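Local atomic coordinates of oxidoreductase, zinc-binding dehydrogenase family (Myxococcus xanthus, PDB entry 5K1S), a protein that probably acts as a zinc-containing medium-chain reductase in an alternative de novo route to isovaleryl coenzyme A. Residues V61-G66 with A75-E80; L68-V73 with T125-F130; L32-M37 with V334-A339; P93-G98 with A144-L149; H343-N348 with G353-V358. All coordinates share one frame; numbering follows the deposited sequence.

Contact 1. Residues V61-G66 with A75-E80; sequences VINRRG and AILGHE. With ZN (zinc ion), chain F.
Leu77 pushes its two methyls against the end of helix 58-64. CD2 reaches the amide of Asn63, 3.5 Å from ND2, while CD1 lies 3.9 Å from CB of Arg64, so one isopropyl group spans two consecutive helical residues. Asn63 can meet it because CG stands anti to the backbone N (chi1 -169°), which carries the amide off the helix toward the loop. Its polar atoms are held beyond the contact: OD1 is hydrogen-bonded to Thr71 OG1 and ND2 to Gly131 O. Arg64 offers only the root of its side chain; its far end turns away, where NE hydrogen-bonds His343 ND1 and the guanidinium pairs with Glu347. The helix stops in a Schellman motif, with Gly66 at positive phi and its N bonded to Asn63 O at 3.0 Å. Two residues beyond Leu77, His79 binds the zinc ion through NE2 at 2.0 Å, with Cys57 and Cys166 as further ligands. Since the contact itself is methyl against amide and aliphatic carbon, it supplies burial without a directed bond, and the orientation of the Asn63 amide probably rests on its two outside partners.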
# COMPACT_ATOMS: atom_id res chain seq x y z
N VAL A 61 -5.81 2.35 27.45
CA VAL A 61 -5.42 1.19 28.24
C VAL A 61 -3.93 0.93 28.08
O VAL A 61 -3.19 0.81 29.07
CB VAL A 61 -6.24 -0.04 27.82
CG1 VAL A 61 -5.77 -1.29 28.57
CG2 VAL A 61 -7.73 0.19 28.08
N ILE A 62 -3.46 0.85 26.84
CA ILE A 62 -2.04 0.63 26.58
C ILE A 62 -1.22 1.71 27.27
O ILE A 62 -0.21 1.42 27.92
CB ILE A 62 -1.77 0.59 25.06
CG1 ILE A 62 -2.66 -0.46 24.38
CG2 ILE A 62 -0.31 0.29 24.79
CD1 ILE A 62 -2.64 -0.38 22.87
N ASN A 63 -1.65 2.96 27.14
CA ASN A 63 -0.96 4.07 27.79
C ASN A 63 -0.89 3.85 29.30
O ASN A 63 0.17 4.04 29.91
CB ASN A 63 -1.69 5.38 27.46
CG ASN A 63 -0.89 6.61 27.86
OD1 ASN A 63 0.30 6.54 28.13
ND2 ASN A 63 -1.56 7.75 27.88
N ARG A 64 -2.00 3.44 29.91
CA ARG A 64 -2.03 3.27 31.36
C ARG A 64 -1.03 2.23 31.83
O ARG A 64 -0.50 2.34 32.94
CB ARG A 64 -3.44 2.89 31.82
CG ARG A 64 -3.52 2.54 33.29
CD ARG A 64 -4.93 2.19 33.73
NE ARG A 64 -5.53 1.14 32.91
CZ ARG A 64 -5.16 -0.14 32.92
NH1 ARG A 64 -4.16 -0.54 33.69
NH2 ARG A 64 -5.78 -1.01 32.14
N ARG A 65 -0.77 1.20 31.01
CA ARG A 65 0.14 0.13 31.40
C ARG A 65 1.60 0.51 31.28
O ARG A 65 2.47 -0.31 31.62
CB ARG A 65 -0.13 -1.11 30.54
CG ARG A 65 -1.45 -1.80 30.84
CD ARG A 65 -1.70 -2.95 29.88
NE ARG A 65 -3.01 -3.57 30.11
CZ ARG A 65 -3.65 -4.33 29.23
NH1 ARG A 65 -3.12 -4.57 28.03
NH2 ARG A 65 -4.83 -4.85 29.54
N GLY A 66 1.91 1.72 30.83
CA GLY A 66 3.28 2.13 30.61
C GLY A 66 3.87 1.70 29.28
O GLY A 66 5.07 1.86 29.08
N ALA A 75 0.35 11.43 35.24
CA ALA A 75 -0.15 11.64 33.89
C ALA A 75 -1.67 11.73 33.89
O ALA A 75 -2.35 10.98 34.59
CB ALA A 75 0.30 10.52 32.95
N ILE A 76 -2.19 12.65 33.08
CA ILE A 76 -3.61 12.75 32.79
C ILE A 76 -3.81 12.17 31.39
O ILE A 76 -3.32 12.73 30.41
CB ILE A 76 -4.11 14.20 32.87
CG1 ILE A 76 -3.94 14.74 34.29
CG2 ILE A 76 -5.57 14.30 32.42
CD1 ILE A 76 -4.18 16.24 34.41
N LEU A 77 -4.51 11.05 31.31
CA LEU A 77 -4.66 10.33 30.05
C LEU A 77 -5.87 10.86 29.28
O LEU A 77 -6.67 11.65 29.78
CB LEU A 77 -4.81 8.83 30.31
CG LEU A 77 -3.85 8.22 31.34
CD1 LEU A 77 -3.97 6.70 31.33
CD2 LEU A 77 -2.41 8.65 31.11
N GLY A 78 -5.99 10.40 28.03
CA GLY A 78 -7.15 10.71 27.22
C GLY A 78 -6.83 11.61 26.05
O GLY A 78 -6.27 12.70 26.23
N HIS A 79 -7.20 11.18 24.84
CA HIS A 79 -6.98 11.96 23.63
C HIS A 79 -8.26 12.25 22.86
O HIS A 79 -8.19 12.84 21.78
CB HIS A 79 -5.99 11.23 22.71
CG HIS A 79 -6.50 9.92 22.18
ND1 HIS A 79 -5.96 8.71 22.55
CD2 HIS A 79 -7.49 9.65 21.30
CE1 HIS A 79 -6.60 7.74 21.92
NE2 HIS A 79 -7.54 8.28 21.16
N GLU A 80 -9.42 11.87 23.39
CA GLU A 80 -10.67 11.95 22.66
C GLU A 80 -11.63 12.88 23.40
O GLU A 80 -12.74 12.48 23.77
CB GLU A 80 -11.27 10.54 22.52
CG GLU A 80 -11.97 10.29 21.19
CD GLU A 80 -12.37 8.83 21.03
OE1 GLU A 80 -12.04 8.02 21.93
OE2 GLU A 80 -13.02 8.49 20.02
ZN ZN F . -8.02 6.67 20.05

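Contact 2. Residues L68-V73 with T125-F130; sequences LPRTSV and TDNRFF
The guanidinium of Arg70 has polar partners on two nitrogens: NH1, which gives a weak hydrogen bond to the backbone O of Asn127 (3.4 Å, N-H...O angle 134°), and NE, in a salt bridge with Glu133. The Asn127 side chain adds a stack. Its amide lies over one face of the guanidinium with the two planes 9° apart, ND2 sitting 3.3 Å above the plane and displaced toward the rim, and CG is 3.5 Å from NH1. Asn127 reaches this place because CG stands between the backbone N and the carbonyl carbon (chi1 55°), which turns the amide toward Arg70. Near the guanidinium plane, at its edge, comes CD1 of Phe129, a looser neighbour at 4.5 Å from NH1. Arg70 itself belongs to a type I beta turn running from Leu68 to Thr71, closed by Thr71 N to Leu68 O at 3.2 Å. The partner loop follows the lobe in which four cysteines, Cys123 the last, bind the second zinc ion, as in many zinc-containing medium-chain dehydrogenases. An alanine at Asn127 takes away the stacked amide, and the guanidinium would probably be freer to turn about its remaining bonds, the Glu133 salt bridge and the weak one to the backbone O. One residue earlier, Asp126 OD1 accepts from Arg128 N at 3.3 Å in an Asx turn, and OD2 forms a salt bridge with Arg128 NH1, by charge alone, since it lies well out of the guanidinium plane. Phe129 also packs on Tyr307. The side chain of Phe129 is about 7 Å from a bound zinc ion.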
# COMPACT_ATOMS: atom_id res chain seq x y z
N LEU A 68 3.37 3.03 26.38
CA LEU A 68 3.67 4.15 25.51
C LEU A 68 4.92 4.84 26.04
O LEU A 68 4.87 5.46 27.11
CB LEU A 68 2.50 5.14 25.45
CG LEU A 68 1.42 4.84 24.40
CD1 LEU A 68 1.96 5.02 22.99
CD2 LEU A 68 0.87 3.44 24.57
N PRO A 69 6.06 4.76 25.34
CA PRO A 69 7.32 5.17 25.98
C PRO A 69 7.36 6.63 26.42
O PRO A 69 7.99 6.93 27.44
CB PRO A 69 8.37 4.89 24.90
CG PRO A 69 7.72 3.94 23.95
CD PRO A 69 6.27 4.29 23.97
N ARG A 70 6.71 7.53 25.70
CA ARG A 70 6.85 8.95 25.98
C ARG A 70 5.90 9.45 27.06
O ARG A 70 5.97 10.63 27.43
CB ARG A 70 6.65 9.76 24.69
CG ARG A 70 7.77 9.56 23.68
CD ARG A 70 7.82 10.66 22.65
NE ARG A 70 6.65 10.66 21.78
CZ ARG A 70 6.54 9.94 20.66
NH1 ARG A 70 5.42 10.01 19.94
NH2 ARG A 70 7.53 9.16 20.26
N THR A 71 5.01 8.60 27.58
CA THR A 71 4.18 8.99 28.70
C THR A 71 4.98 8.92 29.99
O THR A 71 5.87 8.07 30.15
CB THR A 71 2.94 8.10 28.80
OG1 THR A 71 2.34 7.95 27.50
CG2 THR A 71 1.91 8.71 29.75
N SER A 72 4.66 9.81 30.93
CA SER A 72 5.43 9.93 32.17
C SER A 72 4.50 10.27 33.32
O SER A 72 3.74 11.24 33.25
CB SER A 72 6.51 11.00 32.03
OG SER A 72 7.33 11.05 33.18
N VAL A 73 4.57 9.47 34.39
CA VAL A 73 3.75 9.69 35.57
C VAL A 73 4.33 10.83 36.42
O VAL A 73 5.55 10.99 36.49
CB VAL A 73 3.63 8.40 36.42
CG1 VAL A 73 2.93 7.31 35.64
CG2 VAL A 73 5.01 7.93 36.89
N THR A 125 8.31 16.13 13.27
CA THR A 125 8.82 17.23 14.08
C THR A 125 7.93 17.52 15.29
O THR A 125 8.42 18.03 16.30
CB THR A 125 8.96 18.49 13.23
OG1 THR A 125 7.67 18.90 12.75
CG2 THR A 125 9.88 18.23 12.04
N ASP A 126 6.64 17.21 15.21
CA ASP A 126 5.72 17.36 16.34
C ASP A 126 4.81 16.14 16.36
O ASP A 126 3.83 16.09 15.61
CB ASP A 126 4.92 18.65 16.24
CG ASP A 126 4.08 18.91 17.48
OD1 ASP A 126 3.93 17.98 18.31
OD2 ASP A 126 3.55 20.03 17.63
N ASN A 127 5.13 15.17 17.21
CA ASN A 127 4.34 13.95 17.34
C ASN A 127 3.71 13.83 18.73
O ASN A 127 3.42 12.71 19.17
CB ASN A 127 5.21 12.72 17.04
CG ASN A 127 6.46 12.66 17.90
OD1 ASN A 127 6.61 13.43 18.85
ND2 ASN A 127 7.35 11.74 17.58
N ARG A 128 3.50 14.95 19.41
CA ARG A 128 2.91 14.91 20.74
C ARG A 128 1.46 14.43 20.68
O ARG A 128 0.67 14.88 19.84
CB ARG A 128 2.97 16.30 21.37
CG ARG A 128 4.36 16.70 21.84
CD ARG A 128 4.67 18.15 21.49
NE ARG A 128 3.58 19.04 21.88
CZ ARG A 128 3.47 20.30 21.46
NH1 ARG A 128 4.37 20.82 20.64
NH2 ARG A 128 2.44 21.04 21.87
N PHE A 129 1.13 13.50 21.57
CA PHE A 129 -0.22 12.97 21.70
C PHE A 129 -0.92 13.59 22.90
O PHE A 129 -0.29 13.92 23.91
CB PHE A 129 -0.18 11.45 21.86
CG PHE A 129 -0.17 10.69 20.56
CD1 PHE A 129 0.99 10.58 19.81
CD2 PHE A 129 -1.32 10.06 20.10
CE1 PHE A 129 1.00 9.88 18.62
CE2 PHE A 129 -1.31 9.35 18.92
CZ PHE A 129 -0.15 9.26 18.17
N PHE A 130 -2.23 13.73 22.79
CA PHE A 130 -3.03 14.10 23.95
C PHE A 130 -3.14 12.91 24.90
O PHE A 130 -3.37 11.78 24.47
CB PHE A 130 -4.42 14.56 23.52
CG PHE A 130 -4.44 15.92 22.87
CD1 PHE A 130 -4.25 16.05 21.51
CD2 PHE A 130 -4.64 17.06 23.63
CE1 PHE A 130 -4.26 17.30 20.91
CE2 PHE A 130 -4.65 18.31 23.04
CZ PHE A 130 -4.46 18.43 21.68

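Contact 3. Residues L32-M37 with V334-A339; sequences LKMETM and VPLAEA
Met34 has CG anti to the backbone N (chi1 179°) and then folds at both later torsions (chi2 85°, chi3 75°), and this hooked shape delivers its terminal methyl to Leu336 and Ala337. The contact joins two parts of the fold: strand 32-38, paired antiparallel with strand 17-23 in a two-stranded sheet, and the short 3-10 turn that leads from strand 330-335 into helix 339-347 of a beta-alpha-beta unit. The CE methyl does all the touching for Met34. It lies 3.6 Å from CB of Ala337 and 3.5 Å from the backbone N of the same residue, and 4.0 Å from CG of Leu336, so it packs against the turn where a leucine and an alanine follow one another. Two residues back along the strand, Leu32 points the same way and lays CD1 4.0 Å from CB of Ala339, in the first turn of the helix. Met34 and Leu32 are thus matched with successive parts of the connection, the CA atoms being 5.5 Å apart for Met34 and Ala337. The intervening Lys33 turns its CB away from the turn, as alternation along a strand requires. All of the interaction is apolar. Leu336 and Ala339 are further covered by Leu357 of strand 354-358, and Leu32 packs on Val21 and Leu77. The turn is closed by its own backbone, with Glu338 N donating to Pro335 O at 3.1 Å.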
# COMPACT_ATOMS: atom_id res chain seq x y z
N LEU A 32 -5.91 4.51 38.35
CA LEU A 32 -6.55 5.77 38.00
C LEU A 32 -7.37 6.25 39.19
O LEU A 32 -8.23 5.52 39.69
CB LEU A 32 -7.44 5.58 36.77
CG LEU A 32 -6.74 5.13 35.48
CD1 LEU A 32 -7.77 4.74 34.43
CD2 LEU A 32 -5.82 6.22 34.94
N LYS A 33 -7.11 7.48 39.64
CA LYS A 33 -7.76 8.01 40.83
C LYS A 33 -8.03 9.50 40.65
O LYS A 33 -7.13 10.25 40.26
CB LYS A 33 -6.91 7.77 42.08
N MET A 34 -9.26 9.92 40.94
CA MET A 34 -9.60 11.34 40.89
C MET A 34 -8.81 12.10 41.95
O MET A 34 -8.74 11.69 43.11
CB MET A 34 -11.10 11.52 41.11
CG MET A 34 -11.58 12.98 41.10
SD MET A 34 -11.92 13.62 39.45
CE MET A 34 -13.49 12.82 39.11
N GLU A 35 -8.22 13.22 41.54
CA GLU A 35 -7.48 14.08 42.45
C GLU A 35 -7.82 15.53 42.15
O GLU A 35 -8.51 15.85 41.18
CB GLU A 35 -5.97 13.85 42.33
CG GLU A 35 -5.53 12.43 42.64
CD GLU A 35 -4.03 12.24 42.46
OE1 GLU A 35 -3.33 13.24 42.22
OE2 GLU A 35 -3.56 11.09 42.58
N THR A 36 -7.32 16.42 43.01
CA THR A 36 -7.43 17.86 42.81
C THR A 36 -6.09 18.36 42.29
O THR A 36 -5.08 18.29 43.00
CB THR A 36 -7.82 18.57 44.11
OG1 THR A 36 -9.07 18.06 44.59
CG2 THR A 36 -7.95 20.07 43.88
N MET A 37 -6.08 18.85 41.06
CA MET A 37 -4.88 19.34 40.40
C MET A 37 -5.00 20.83 40.12
O MET A 37 -6.11 21.37 40.08
CB MET A 37 -4.63 18.59 39.09
CG MET A 37 -4.57 17.07 39.22
SD MET A 37 -3.09 16.48 40.08
CE MET A 37 -1.82 16.86 38.88
N VAL A 334 -20.22 7.54 31.49
CA VAL A 334 -19.73 7.16 32.81
C VAL A 334 -19.14 8.39 33.50
O VAL A 334 -18.42 9.17 32.86
CB VAL A 334 -18.69 6.04 32.71
CG1 VAL A 334 -18.19 5.64 34.09
CG2 VAL A 334 -19.28 4.83 31.99
N PRO A 335 -19.41 8.61 34.79
CA PRO A 335 -18.72 9.69 35.50
C PRO A 335 -17.21 9.54 35.42
O PRO A 335 -16.67 8.43 35.38
CB PRO A 335 -19.22 9.55 36.94
CG PRO A 335 -19.93 8.24 37.01
CD PRO A 335 -20.42 7.95 35.64
N LEU A 336 -16.52 10.68 35.40
CA LEU A 336 -15.07 10.67 35.27
C LEU A 336 -14.41 9.88 36.39
O LEU A 336 -13.44 9.14 36.16
CB LEU A 336 -14.55 12.11 35.24
CG LEU A 336 -13.03 12.29 35.21
CD1 LEU A 336 -12.43 11.66 33.97
CD2 LEU A 336 -12.66 13.76 35.30
N ALA A 337 -14.93 10.01 37.62
CA ALA A 337 -14.32 9.35 38.76
C ALA A 337 -14.27 7.83 38.61
O ALA A 337 -13.48 7.17 39.30
CB ALA A 337 -15.07 9.71 40.04
N GLU A 338 -15.10 7.26 37.73
CA GLU A 338 -15.13 5.82 37.50
C GLU A 338 -14.32 5.43 36.27
O GLU A 338 -14.70 4.49 35.55
CB GLU A 338 -16.58 5.35 37.37
CG GLU A 338 -17.40 5.54 38.63
CD GLU A 338 -18.84 5.08 38.47
OE1 GLU A 338 -19.14 4.43 37.44
OE2 GLU A 338 -19.65 5.35 39.37
N ALA A 339 -13.21 6.12 36.01
CA ALA A 339 -12.38 5.78 34.86
C ALA A 339 -11.84 4.36 34.98
O ALA A 339 -11.79 3.62 33.99
CB ALA A 339 -11.23 6.78 34.74

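Contact 4. Residues P93-G98 with A144-L149; sequences PGWKTG and APVGGL
This is an apolar, aromatic-centred contact in the catalytic, GroES-like part of the enzyme, joining the loop between strands 80-88 and 100-103 to the 3-10 turn after strand 141-145 and the start of strand 149-151. Trp95 carries it alone from its side, and two hydrophobic residues receive its indole at different places. Leu149 covers the six-membered ring: CD1 sits 4.2 Å from the ring centroid and only 6° off the normal, a CH-pi contact over the face, while CB comes 3.7 Å from CZ2. Val146 meets the pyrrole part, with CG1 at 3.4 Å from CD1 of Trp95 in an oblique approach. The indole reaches both because CG is anti to the carbonyl carbon (chi1 -67°) and the ring stands nearly across the chain (chi2 96°). Its one polar atom is also served. NE1 donates to a water in the ring plane at 3.1 Å, and that water makes a weak hydrogen bond to Val146 O. A leucine in place of Trp95 would probably leave the water without its indole donor and open a gap beside the methyls of Val146 and Leu149. Other neighbours enclose the tryptophan: Arg151 makes a cation-pi contact with it, and Val47 and Ala101, from strands 46-56 and 100-103, pack against it. Leu149 and Val146 also pack on strand 46-56. Such loop-to-sheet packing belongs to the beta core of the GroES-like domain of medium-chain dehydrogenases.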
# COMPACT_ATOMS: atom_id res chain seq x y z
N PRO A 93 -6.24 33.42 16.34
CA PRO A 93 -7.19 34.24 15.57
C PRO A 93 -8.50 33.54 15.27
O PRO A 93 -9.56 34.17 15.29
CB PRO A 93 -6.41 34.57 14.29
CG PRO A 93 -5.37 33.50 14.19
CD PRO A 93 -5.00 33.17 15.60
N GLY A 94 -8.46 32.24 14.98
CA GLY A 94 -9.66 31.51 14.65
C GLY A 94 -10.45 30.98 15.82
O GLY A 94 -11.49 30.35 15.62
N TRP A 95 -9.99 31.22 17.05
CA TRP A 95 -10.61 30.64 18.23
C TRP A 95 -10.90 31.73 19.25
O TRP A 95 -10.02 32.54 19.58
CB TRP A 95 -9.70 29.57 18.85
CG TRP A 95 -9.55 28.37 17.98
CD1 TRP A 95 -8.54 28.12 17.10
CD2 TRP A 95 -10.45 27.27 17.88
NE1 TRP A 95 -8.75 26.92 16.46
CE2 TRP A 95 -9.92 26.38 16.92
CE3 TRP A 95 -11.65 26.94 18.50
CZ2 TRP A 95 -10.54 25.18 16.59
CZ3 TRP A 95 -12.28 25.76 18.17
CH2 TRP A 95 -11.72 24.89 17.22
N LYS A 96 -12.14 31.75 19.73
CA LYS A 96 -12.58 32.68 20.76
C LYS A 96 -13.29 31.90 21.85
O LYS A 96 -13.71 30.76 21.66
CB LYS A 96 -13.50 33.76 20.19
CG LYS A 96 -14.77 33.22 19.55
CD LYS A 96 -15.67 34.34 19.04
CE LYS A 96 -16.98 33.80 18.48
NZ LYS A 96 -16.76 32.90 17.31
N THR A 97 -13.42 32.54 23.02
CA THR A 97 -14.16 31.92 24.11
C THR A 97 -15.57 31.57 23.67
O THR A 97 -16.21 32.31 22.91
CB THR A 97 -14.21 32.86 25.32
OG1 THR A 97 -14.84 34.09 24.94
CG2 THR A 97 -12.81 33.15 25.84
N GLY A 98 -16.05 30.42 24.13
CA GLY A 98 -17.36 29.93 23.76
C GLY A 98 -17.38 28.96 22.60
O GLY A 98 -18.40 28.30 22.38
N ALA A 144 -4.84 23.06 24.84
CA ALA A 144 -4.74 22.45 23.52
C ALA A 144 -4.21 23.45 22.51
O ALA A 144 -4.80 24.52 22.34
CB ALA A 144 -6.10 21.92 23.07
N PRO A 145 -3.11 23.16 21.82
CA PRO A 145 -2.72 24.01 20.69
C PRO A 145 -3.84 24.04 19.66
O PRO A 145 -4.48 23.03 19.38
CB PRO A 145 -1.46 23.32 20.14
CG PRO A 145 -0.95 22.48 21.26
CD PRO A 145 -2.16 22.05 22.03
N VAL A 146 -4.08 25.23 19.10
CA VAL A 146 -5.18 25.36 18.14
C VAL A 146 -5.00 24.38 16.99
O VAL A 146 -5.98 23.95 16.37
CB VAL A 146 -5.29 26.82 17.65
CG1 VAL A 146 -5.66 27.74 18.81
CG2 VAL A 146 -4.00 27.27 16.98
N GLY A 147 -3.76 24.00 16.69
CA GLY A 147 -3.50 23.08 15.60
C GLY A 147 -4.03 21.68 15.81
O GLY A 147 -4.09 20.91 14.85
N GLY A 148 -4.42 21.33 17.04
CA GLY A 148 -4.92 20.00 17.32
C GLY A 148 -6.39 19.96 17.71
O GLY A 148 -6.82 19.03 18.39
N LEU A 149 -7.16 20.96 17.28
CA LEU A 149 -8.57 21.07 17.64
C LEU A 149 -9.45 20.96 16.41
O LEU A 149 -9.11 21.46 15.34
CB LEU A 149 -8.86 22.40 18.35
CG LEU A 149 -8.26 22.59 19.75
CD1 LEU A 149 -8.66 23.95 20.30
CD2 LEU A 149 -8.69 21.48 20.70
O HOH W 1 -6.58 26.51 14.22

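Contact 5. Residues H343-N348 with G353-V358; sequences HFRLEN and GRLVLV
Arg345 and Leu355 form the closer part of this contact: CD2 of the leucine lies over one face of the guanidinium, 3.5 Å above its plane and displaced toward the rim, with 3.7 Å from CD2 to each of CZ and NH1. The methyl therefore meets the flat side of the cation and leaves the in-plane N-H groups pointing elsewhere. Arg345 arrives here because its chain, straight at first, bends at chi3 (58°), which brings the guanidinium face against the Leu355 methyl. Next to it the packing is looser. CB of Leu346 stands 4.4 Å from CD1 of Leu355, and the nearest CA pair, Leu346 and Leu355, is 8.2 Å apart. Leu346 also packs on Val56 and Tyr58, its side chain about 6 Å from that of the zinc ligand Cys57. The outer side of the helix is more open. Phe344 is exposed, and at the helix end Asn348, also exposed, is the first residue to leave helical angles, its N still bonded to Phe344 O at 3.1 Å. Leu355, by contrast, is buried, its side chain directed from the sheet toward the helix. The Arg345 side chain also touches Thr331 and Asp332 of strand 330-335. The helix packs against the sheet that holds the parallel strands 330-335 and 354-358, and the CB of Leu355 points toward it; strand 330-335, helix 339-347 and strand 354-358 together make a beta-alpha-beta crossover.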
# COMPACT_ATOMS: atom_id res chain seq x y z
N HIS A 343 -12.07 1.32 32.08
CA HIS A 343 -11.00 0.52 31.49
C HIS A 343 -11.24 -0.96 31.71
O HIS A 343 -11.06 -1.78 30.79
CB HIS A 343 -9.65 0.93 32.06
CG HIS A 343 -9.15 2.24 31.54
ND1 HIS A 343 -7.81 2.52 31.40
CD2 HIS A 343 -9.82 3.34 31.13
CE1 HIS A 343 -7.68 3.75 30.92
NE2 HIS A 343 -8.88 4.26 30.75
N PHE A 344 -11.63 -1.34 32.93
CA PHE A 344 -11.92 -2.75 33.20
C PHE A 344 -12.95 -3.29 32.22
O PHE A 344 -12.76 -4.35 31.62
CB PHE A 344 -12.39 -2.91 34.64
CG PHE A 344 -12.49 -4.34 35.09
CD1 PHE A 344 -13.61 -5.11 34.79
CD2 PHE A 344 -11.46 -4.93 35.80
CE1 PHE A 344 -13.69 -6.42 35.20
CE2 PHE A 344 -11.54 -6.25 36.21
CZ PHE A 344 -12.66 -6.99 35.91
N ARG A 345 -14.06 -2.56 32.04
CA ARG A 345 -15.05 -2.95 31.05
C ARG A 345 -14.42 -3.09 29.68
O ARG A 345 -14.63 -4.09 28.98
CB ARG A 345 -16.19 -1.93 31.01
CG ARG A 345 -17.09 -1.93 32.23
CD ARG A 345 -18.22 -0.92 32.06
NE ARG A 345 -19.03 -1.19 30.87
CZ ARG A 345 -20.00 -0.39 30.42
NH1 ARG A 345 -20.29 0.73 31.06
NH2 ARG A 345 -20.67 -0.72 29.33
N LEU A 346 -13.64 -2.09 29.27
CA LEU A 346 -13.08 -2.10 27.92
C LEU A 346 -12.06 -3.22 27.75
O LEU A 346 -12.00 -3.85 26.69
CB LEU A 346 -12.44 -0.74 27.63
CG LEU A 346 -11.88 -0.53 26.22
CD1 LEU A 346 -12.95 -0.75 25.16
CD2 LEU A 346 -11.29 0.87 26.10
N GLU A 347 -11.25 -3.48 28.78
CA GLU A 347 -10.25 -4.54 28.68
C GLU A 347 -10.90 -5.90 28.47
O GLU A 347 -10.50 -6.65 27.57
CB GLU A 347 -9.38 -4.56 29.95
CG GLU A 347 -8.34 -3.46 30.02
CD GLU A 347 -7.55 -3.51 31.31
OE1 GLU A 347 -8.10 -3.97 32.33
OE2 GLU A 347 -6.37 -3.10 31.30
N ASN A 348 -11.89 -6.23 29.29
CA ASN A 348 -12.50 -7.55 29.28
C ASN A 348 -13.59 -7.70 28.22
O ASN A 348 -14.40 -8.63 28.31
CB ASN A 348 -13.07 -7.86 30.67
CG ASN A 348 -12.00 -7.87 31.75
OD1 ASN A 348 -11.99 -7.00 32.62
ND2 ASN A 348 -11.10 -8.84 31.68
N GLY A 353 -19.58 -0.95 21.89
CA GLY A 353 -19.82 0.44 21.60
C GLY A 353 -18.71 1.29 22.16
O GLY A 353 -17.62 0.80 22.45
N ARG A 354 -19.00 2.58 22.33
CA ARG A 354 -18.02 3.54 22.80
C ARG A 354 -18.39 4.01 24.20
O ARG A 354 -19.56 4.32 24.47
CB ARG A 354 -17.92 4.73 21.85
CG ARG A 354 -16.91 4.54 20.72
CD ARG A 354 -15.48 4.58 21.24
NE ARG A 354 -14.49 4.33 20.20
CZ ARG A 354 -14.00 3.13 19.88
NH1 ARG A 354 -14.40 2.05 20.53
NH2 ARG A 354 -13.10 3.02 18.92
N LEU A 355 -17.40 4.06 25.09
CA LEU A 355 -17.57 4.58 26.43
C LEU A 355 -17.10 6.03 26.49
O LEU A 355 -16.21 6.44 25.74
CB LEU A 355 -16.78 3.74 27.44
CG LEU A 355 -17.19 2.27 27.54
CD1 LEU A 355 -16.20 1.51 28.40
CD2 LEU A 355 -18.60 2.14 28.11
N VAL A 356 -17.71 6.80 27.39
CA VAL A 356 -17.43 8.22 27.51
C VAL A 356 -17.32 8.57 28.99
O VAL A 356 -18.15 8.15 29.80
CB VAL A 356 -18.53 9.07 26.84
CG1 VAL A 356 -18.24 10.56 27.03
CG2 VAL A 356 -18.64 8.73 25.36
N LEU A 357 -16.28 9.33 29.34
CA LEU A 357 -16.12 9.85 30.69
C LEU A 357 -16.61 11.30 30.73
O LEU A 357 -16.18 12.13 29.91
CB LEU A 357 -14.66 9.78 31.13
CG LEU A 357 -14.08 8.37 31.30
CD1 LEU A 357 -12.59 8.44 31.59
CD2 LEU A 357 -14.81 7.61 32.40
N VAL A 358 -17.50 11.59 31.67
CA VAL A 358 -18.10 12.91 31.82
C VAL A 358 -17.52 13.53 33.09
O VAL A 358 -17.82 13.07 34.20
CB VAL A 358 -19.63 12.83 31.90
CG1 VAL A 358 -20.23 14.22 31.99
CG2 VAL A 358 -20.18 12.08 30.69

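How the contacts relate
From the N terminus, strand 32-38 begins the longest loop, which contact 3 closes some 300 residues later against the turn after strand 330-335. Contacts 1, 2 and 4 all nest inside it. Contact 1 closes a short loop back to helix 58-64; contact 2 starts inside that loop, so the two cross, and they touch where Ile62 CG2 packs 3.4 Å from Leu68 CD2. Contact 2 also crosses contact 4, whose segments 93-98 and 144-149 alternate with its own. Contact 5 follows contact 3 in series and closes the short helix-to-strand connection of the beta-alpha-beta unit, whose strand 354-358 pairs with strand 330-335. Together they tie the loop that carries the zinc ligand His79, the beta core and the C-terminal beta-alpha-beta unit.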